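Local coordinates for DUF1254 domain-containing protein (Vibrio parahaemolyticus, PDB 3U07) that is of unknown function, pairing a DUF1254 region with a DUF1214 region and probably exported by way of a signal sequence, at residues P342-D356 and P404-D418. The protein carries 2 engineered substitutions. Numbering follows the deposited sequence.
Sequences PNVSEFWSVTIYGND and PEKPFYAIMRFYGAD
Tyr353 OH accepts two hydrogen bonds from Arg413 NH1 (3.0 Å) and NH2 (3.1 Å), lying in the guanidinium plane and so fixing that group's rotation; the hydroxyl of Tyr353 also bonds Ile78 O. Ile411 CG2 covers one guanidinium face. A water joins Arg413 NH1 to Ser349 OG, Thr351 OG1 and Ile411 O, and Ser349 OG also bonds Asp81. On the same face Phe347 and Tyr415 form an offset stack, planes 16° apart and centroids 4.1 Å apart. Tyr409 CG sits between its backbone N and carbonyl carbon (chi1 58°), which lays the ring under Tyr353 CB, a CH-pi contact 3.6 Å from the centroid. Strands 347-354 and 408-414 are the central antiparallel pair of a four-stranded sheet in the DUF1214 region, flanked by 315-319 and 369-371. A classic beta bulge, Glu346 and Phe347 both facing Tyr415, shifts the register by one. The reverse face is apolar: Ile352 CD1 meets Ala410 CB at 3.8 Å, and Pro342 CB abuts the Phe414 ring edge. Solvent begins at the two ends, where exposed Asp356 holds Lys406 NZ in a salt bridge (OD1 2.6 Å) and exposed Asn343 ND2 reaches Asp418 OD2 at 3.2 Å, from above the carboxylate plane.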
loop_
_atom_site.group_PDB
_atom_site.type_symbol
_atom_site.label_atom_id
_atom_site.label_comp_id
_atom_site.label_asym_id
_atom_site.label_seq_id
_atom_site.Cartn_x
_atom_site.Cartn_y
_atom_site.Cartn_z
ATOM N N PRO A 342 -21.323 -6.842 -0.255
ATOM C CA PRO A 342 -20.191 -7.342 0.535
ATOM C C PRO A 342 -20.263 -6.638 1.897
ATOM O O PRO A 342 -20.759 -5.515 1.979
ATOM C CB PRO A 342 -18.976 -6.874 -0.269
ATOM C CG PRO A 342 -19.500 -6.775 -1.671
ATOM C CD PRO A 342 -20.846 -6.133 -1.454
ATOM N N ASN A 343 -19.785 -7.274 2.960
ATOM C CA ASN A 343 -19.825 -6.627 4.271
ATOM C C ASN A 343 -18.707 -5.592 4.444
ATOM O O ASN A 343 -17.641 -5.905 4.977
ATOM C CB ASN A 343 -19.735 -7.665 5.396
ATOM C CG ASN A 343 -20.935 -8.598 5.431
ATOM O OD1 ASN A 343 -22.073 -8.175 5.216
ATOM N ND2 ASN A 343 -20.687 -9.868 5.718
ATOM N N VAL A 344 -18.948 -4.368 3.976
ATOM C CA VAL A 344 -17.970 -3.289 4.108
ATOM C C VAL A 344 -18.616 -2.092 4.797
ATOM O O VAL A 344 -19.802 -1.822 4.612
ATOM C CB VAL A 344 -17.415 -2.823 2.748
ATOM C CG1 VAL A 344 -16.809 -3.996 2.005
ATOM C CG2 VAL A 344 -18.505 -2.161 1.941
ATOM N N SER A 345 -17.835 -1.367 5.589
ATOM C CA SER A 345 -18.373 -0.218 6.307
ATOM C C SER A 345 -18.376 1.029 5.444
ATOM O O SER A 345 -19.204 1.920 5.631
ATOM C CB SER A 345 -17.550 0.056 7.575
ATOM O OG SER A 345 -16.270 0.586 7.255
ATOM N N GLU A 346 -17.455 1.098 4.490
ATOM C CA GLU A 346 -17.365 2.276 3.643
ATOM C C GLU A 346 -17.983 2.100 2.263
ATOM O O GLU A 346 -19.037 2.666 1.976
ATOM C CB GLU A 346 -15.901 2.707 3.519
ATOM C CG GLU A 346 -15.202 2.840 4.862
ATOM C CD GLU A 346 -16.036 3.614 5.866
ATOM O OE1 GLU A 346 -16.323 4.805 5.620
ATOM O OE2 GLU A 346 -16.407 3.023 6.898
ATOM N N PHE A 347 -17.324 1.339 1.397
ATOM C CA PHE A 347 -17.859 1.115 0.055
ATOM C C PHE A 347 -17.070 0.045 -0.679
ATOM O O PHE A 347 -16.034 -0.410 -0.199
ATOM C CB PHE A 347 -17.844 2.420 -0.753
ATOM C CG PHE A 347 -16.475 2.839 -1.232
ATOM C CD1 PHE A 347 -16.044 2.521 -2.520
ATOM C CD2 PHE A 347 -15.631 3.592 -0.413
ATOM C CE1 PHE A 347 -14.797 2.952 -2.991
ATOM C CE2 PHE A 347 -14.378 4.029 -0.871
ATOM C CZ PHE A 347 -13.963 3.708 -2.164
ATOM N N TRP A 348 -17.572 -0.369 -1.836
ATOM C CA TRP A 348 -16.882 -1.373 -2.632
ATOM C C TRP A 348 -17.010 -1.056 -4.114
ATOM O O TRP A 348 -17.799 -0.193 -4.511
ATOM C CB TRP A 348 -17.427 -2.773 -2.337
ATOM C CG TRP A 348 -18.902 -2.913 -2.509
ATOM C CD1 TRP A 348 -19.854 -2.807 -1.538
ATOM C CD2 TRP A 348 -19.602 -3.188 -3.730
ATOM N NE1 TRP A 348 -21.104 -3.001 -2.074
ATOM C CE2 TRP A 348 -20.979 -3.235 -3.418
ATOM C CE3 TRP A 348 -19.199 -3.398 -5.056
ATOM C CZ2 TRP A 348 -21.960 -3.484 -4.385
ATOM C CZ3 TRP A 348 -20.175 -3.644 -6.020
ATOM C CH2 TRP A 348 -21.540 -3.685 -5.677
ATOM N N SER A 349 -16.227 -1.751 -4.931
ATOM C CA SER A 349 -16.241 -1.519 -6.368
ATOM C C SER A 349 -15.612 -2.691 -7.118
ATOM O O SER A 349 -14.900 -3.501 -6.535
ATOM C CB SER A 349 -15.446 -0.252 -6.685
ATOM O OG SER A 349 -14.087 -0.407 -6.289
ATOM N N VAL A 350 -15.902 -2.784 -8.410
ATOM C CA VAL A 350 -15.312 -3.815 -9.247
ATOM C C VAL A 350 -14.862 -3.043 -10.482
ATOM O O VAL A 350 -15.636 -2.290 -11.068
ATOM C CB VAL A 350 -16.324 -4.953 -9.601
ATOM C CG1 VAL A 350 -17.503 -4.904 -8.663
ATOM C CG2 VAL A 350 -16.755 -4.874 -11.046
ATOM N N THR A 351 -13.599 -3.208 -10.851
ATOM C CA THR A 351 -13.037 -2.488 -11.991
ATOM C C THR A 351 -12.514 -3.446 -13.053
ATOM O O THR A 351 -12.009 -4.521 -12.737
ATOM C CB THR A 351 -11.884 -1.559 -11.522
ATOM O OG1 THR A 351 -12.352 -0.727 -10.449
ATOM C CG2 THR A 351 -11.392 -0.678 -12.666
ATOM N N ILE A 352 -12.628 -3.043 -14.313
ATOM C CA ILE A 352 -12.180 -3.869 -15.427
ATOM C C ILE A 352 -10.830 -3.435 -15.986
ATOM O O ILE A 352 -10.603 -2.253 -16.234
ATOM C CB ILE A 352 -13.215 -3.847 -16.575
ATOM C CG1 ILE A 352 -14.564 -4.353 -16.060
ATOM C CG2 ILE A 352 -12.720 -4.685 -17.752
ATOM C CD1 ILE A 352 -14.495 -5.722 -15.395
ATOM N N TYR A 353 -9.946 -4.407 -16.190
ATOM C CA TYR A 353 -8.613 -4.150 -16.727
ATOM C C TYR A 353 -8.311 -5.137 -17.856
ATOM O O TYR A 353 -8.784 -6.276 -17.835
ATOM C CB TYR A 353 -7.555 -4.327 -15.633
ATOM C CG TYR A 353 -7.720 -3.423 -14.433
ATOM C CD1 TYR A 353 -7.071 -2.187 -14.369
ATOM C CD2 TYR A 353 -8.519 -3.806 -13.357
ATOM C CE1 TYR A 353 -7.214 -1.358 -13.259
ATOM C CE2 TYR A 353 -8.671 -2.985 -12.243
ATOM C CZ TYR A 353 -8.016 -1.765 -12.201
ATOM O OH TYR A 353 -8.164 -0.961 -11.096
ATOM N N GLY A 354 -7.526 -4.700 -18.837
ATOM C CA GLY A 354 -7.162 -5.585 -19.928
ATOM C C GLY A 354 -5.976 -6.419 -19.485
ATOM O O GLY A 354 -5.078 -5.910 -18.817
ATOM N N ASN A 355 -5.957 -7.699 -19.833
ATOM C CA ASN A 355 -4.842 -8.556 -19.435
ATOM C C ASN A 355 -3.528 -8.167 -20.109
ATOM O O ASN A 355 -2.446 -8.404 -19.563
ATOM C CB ASN A 355 -5.140 -10.020 -19.767
ATOM C CG ASN A 355 -6.123 -10.648 -18.810
ATOM O OD1 ASN A 355 -7.325 -10.419 -18.902
ATOM N ND2 ASN A 355 -5.614 -11.438 -17.871
ATOM N N ASP A 356 -3.630 -7.565 -21.291
ATOM C CA ASP A 356 -2.461 -7.179 -22.073
ATOM C C ASP A 356 -1.588 -6.072 -21.492
ATOM O O ASP A 356 -0.370 -6.225 -21.415
ATOM C CB ASP A 356 -2.895 -6.805 -23.498
ATOM C CG ASP A 356 -3.946 -5.711 -23.524
ATOM O OD1 ASP A 356 -4.347 -5.297 -24.632
ATOM O OD2 ASP A 356 -4.374 -5.264 -22.440
ATOM N N PRO A 404 -13.910 -4.911 -22.535
ATOM C CA PRO A 404 -13.229 -4.882 -23.834
ATOM C C PRO A 404 -13.321 -6.137 -24.694
ATOM O O PRO A 404 -13.608 -7.225 -24.200
ATOM C CB PRO A 404 -11.793 -4.569 -23.448
ATOM C CG PRO A 404 -11.635 -5.354 -22.193
ATOM C CD PRO A 404 -12.932 -5.067 -21.443
ATOM N N GLU A 405 -13.063 -5.956 -25.988
ATOM C CA GLU A 405 -13.084 -7.039 -26.971
ATOM C C GLU A 405 -11.776 -7.829 -26.897
ATOM O O GLU A 405 -11.161 -8.126 -27.921
ATOM C CB GLU A 405 -13.232 -6.470 -28.384
ATOM C CG GLU A 405 -14.497 -5.666 -28.617
ATOM C CD GLU A 405 -15.548 -6.439 -29.385
ATOM O OE1 GLU A 405 -15.983 -7.503 -28.899
ATOM O OE2 GLU A 405 -15.938 -5.978 -30.480
ATOM N N LYS A 406 -11.360 -8.167 -25.683
ATOM C CA LYS A 406 -10.126 -8.914 -25.467
ATOM C C LYS A 406 -10.125 -9.519 -24.070
ATOM O O LYS A 406 -11.044 -9.289 -23.291
ATOM C CB LYS A 406 -8.924 -7.978 -25.618
ATOM C CG LYS A 406 -9.012 -6.713 -24.772
ATOM C CD LYS A 406 -7.650 -6.043 -24.627
ATOM C CE LYS A 406 -7.759 -4.719 -23.878
ATOM N NZ LYS A 406 -6.429 -4.071 -23.696
ATOM N N PRO A 407 -9.103 -10.322 -23.742
ATOM C CA PRO A 407 -9.077 -10.906 -22.400
ATOM C C PRO A 407 -9.010 -9.781 -21.367
ATOM O O PRO A 407 -8.286 -8.802 -21.551
ATOM C CB PRO A 407 -7.807 -11.752 -22.421
ATOM C CG PRO A 407 -7.744 -12.208 -23.853
ATOM C CD PRO A 407 -8.066 -10.927 -24.598
ATOM N N PHE A 408 -9.772 -9.920 -20.289
ATOM C CA PHE A 408 -9.797 -8.912 -19.242
ATOM C C PHE A 408 -9.907 -9.584 -17.886
ATOM O O PHE A 408 -10.163 -10.786 -17.793
ATOM C CB PHE A 408 -10.998 -7.982 -19.439
ATOM C CG PHE A 408 -12.340 -8.659 -19.237
ATOM C CD1 PHE A 408 -12.940 -8.687 -17.980
ATOM C CD2 PHE A 408 -12.997 -9.271 -20.307
ATOM C CE1 PHE A 408 -14.177 -9.309 -17.788
ATOM C CE2 PHE A 408 -14.233 -9.894 -20.129
ATOM C CZ PHE A 408 -14.825 -9.914 -18.869
ATOM N N TYR A 409 -9.675 -8.812 -16.833
ATOM C CA TYR A 409 -9.832 -9.332 -15.488
ATOM C C TYR A 409 -10.549 -8.263 -14.688
ATOM O O TYR A 409 -10.556 -7.089 -15.064
ATOM C CB TYR A 409 -8.495 -9.701 -14.838
ATOM C CG TYR A 409 -7.479 -8.588 -14.726
ATOM C CD1 TYR A 409 -6.639 -8.276 -15.795
ATOM C CD2 TYR A 409 -7.325 -7.877 -13.533
ATOM C CE1 TYR A 409 -5.666 -7.287 -15.677
ATOM C CE2 TYR A 409 -6.357 -6.882 -13.403
ATOM C CZ TYR A 409 -5.531 -6.594 -14.480
ATOM O OH TYR A 409 -4.570 -5.616 -14.369
ATOM N N ALA A 410 -11.182 -8.674 -13.600
ATOM C CA ALA A 410 -11.913 -7.740 -12.768
ATOM C C ALA A 410 -11.305 -7.715 -11.381
ATOM O O ALA A 410 -10.960 -8.758 -10.832
ATOM C CB ALA A 410 -13.390 -8.153 -12.691
ATOM N N ILE A 411 -11.161 -6.513 -10.832
ATOM C CA ILE A 411 -10.617 -6.333 -9.491
ATOM C C ILE A 411 -11.707 -5.762 -8.593
ATOM O O ILE A 411 -12.235 -4.685 -8.865
ATOM C CB ILE A 411 -9.439 -5.336 -9.472
ATOM C CG1 ILE A 411 -8.221 -5.928 -10.187
ATOM C CG2 ILE A 411 -9.114 -4.956 -8.026
ATOM C CD1 ILE A 411 -7.603 -7.125 -9.489
HETATM N N MSE A 412 -12.058 -6.483 -7.534
HETATM C CA MSE A 412 -13.067 -5.989 -6.609
HETATM C C MSE A 412 -12.334 -5.416 -5.391
HETATM O O MSE A 412 -11.418 -6.040 -4.850
HETATM C CB MSE A 412 -14.012 -7.114 -6.180
HETATM C CG MSE A 412 -15.249 -6.621 -5.435
HETATM SE SE MSE A 412 -16.615 -7.993 -5.209
HETATM C CE MSE A 412 -16.622 -8.650 -7.015
ATOM N N ARG A 413 -12.721 -4.215 -4.981
ATOM C CA ARG A 413 -12.086 -3.573 -3.837
ATOM C C ARG A 413 -13.072 -3.374 -2.691
ATOM O O ARG A 413 -14.239 -3.040 -2.906
ATOM C CB ARG A 413 -11.468 -2.238 -4.269
ATOM C CG ARG A 413 -10.307 -2.411 -5.246
ATOM C CD ARG A 413 -9.647 -1.091 -5.594
ATOM N NE ARG A 413 -8.397 -1.292 -6.328
ATOM C CZ ARG A 413 -8.300 -1.365 -7.653
ATOM N NH1 ARG A 413 -9.380 -1.250 -8.411
ATOM N NH2 ARG A 413 -7.117 -1.560 -8.220
ATOM N N PHE A 414 -12.595 -3.601 -1.473
ATOM C CA PHE A 414 -13.432 -3.469 -0.285
ATOM C C PHE A 414 -12.780 -2.512 0.713
ATOM O O PHE A 414 -11.647 -2.722 1.150
ATOM C CB PHE A 414 -13.632 -4.837 0.377
ATOM C CG PHE A 414 -13.997 -5.940 -0.583
ATOM C CD1 PHE A 414 -13.024 -6.538 -1.379
ATOM C CD2 PHE A 414 -15.313 -6.394 -0.675
ATOM C CE1 PHE A 414 -13.352 -7.576 -2.254
ATOM C CE2 PHE A 414 -15.656 -7.435 -1.549
ATOM C CZ PHE A 414 -14.674 -8.027 -2.337
ATOM N N TYR A 415 -13.508 -1.462 1.067
ATOM C CA TYR A 415 -13.018 -0.461 2.007
ATOM C C TYR A 415 -13.812 -0.576 3.302
ATOM O O TYR A 415 -15.009 -0.304 3.327
ATOM C CB TYR A 415 -13.191 0.924 1.395
ATOM C CG TYR A 415 -12.431 1.092 0.101
ATOM C CD1 TYR A 415 -11.112 1.551 0.095
ATOM C CD2 TYR A 415 -13.014 0.754 -1.114
ATOM C CE1 TYR A 415 -10.395 1.669 -1.094
ATOM C CE2 TYR A 415 -12.307 0.864 -2.307
ATOM C CZ TYR A 415 -11.001 1.320 -2.292
ATOM O OH TYR A 415 -10.302 1.418 -3.471
ATOM N N GLY A 416 -13.137 -0.987 4.371
ATOM C CA GLY A 416 -13.800 -1.149 5.650
ATOM C C GLY A 416 -14.435 -2.526 5.723
ATOM O O GLY A 416 -15.499 -2.708 6.320
ATOM N N ALA A 417 -13.765 -3.500 5.112
ATOM C CA ALA A 417 -14.235 -4.880 5.067
ATOM C C ALA A 417 -14.218 -5.572 6.421
ATOM O O ALA A 417 -13.428 -5.218 7.294
ATOM C CB ALA A 417 -13.388 -5.672 4.086
ATOM N N ASP A 418 -15.088 -6.571 6.584
ATOM C CA ASP A 418 -15.152 -7.328 7.830
ATOM C C ASP A 418 -14.068 -8.407 7.835
ATOM O O ASP A 418 -13.306 -8.525 6.878
ATOM C CB ASP A 418 -16.556 -7.938 8.031
ATOM C CG ASP A 418 -16.863 -9.093 7.075
ATOM O OD1 ASP A 418 -16.092 -9.348 6.127
ATOM O OD2 ASP A 418 -17.904 -9.750 7.280
HETATM O O HOH W 1 -17.865 -11.154 4.615
HETATM O O HOH W 2 -12.384 -1.926 -8.103
#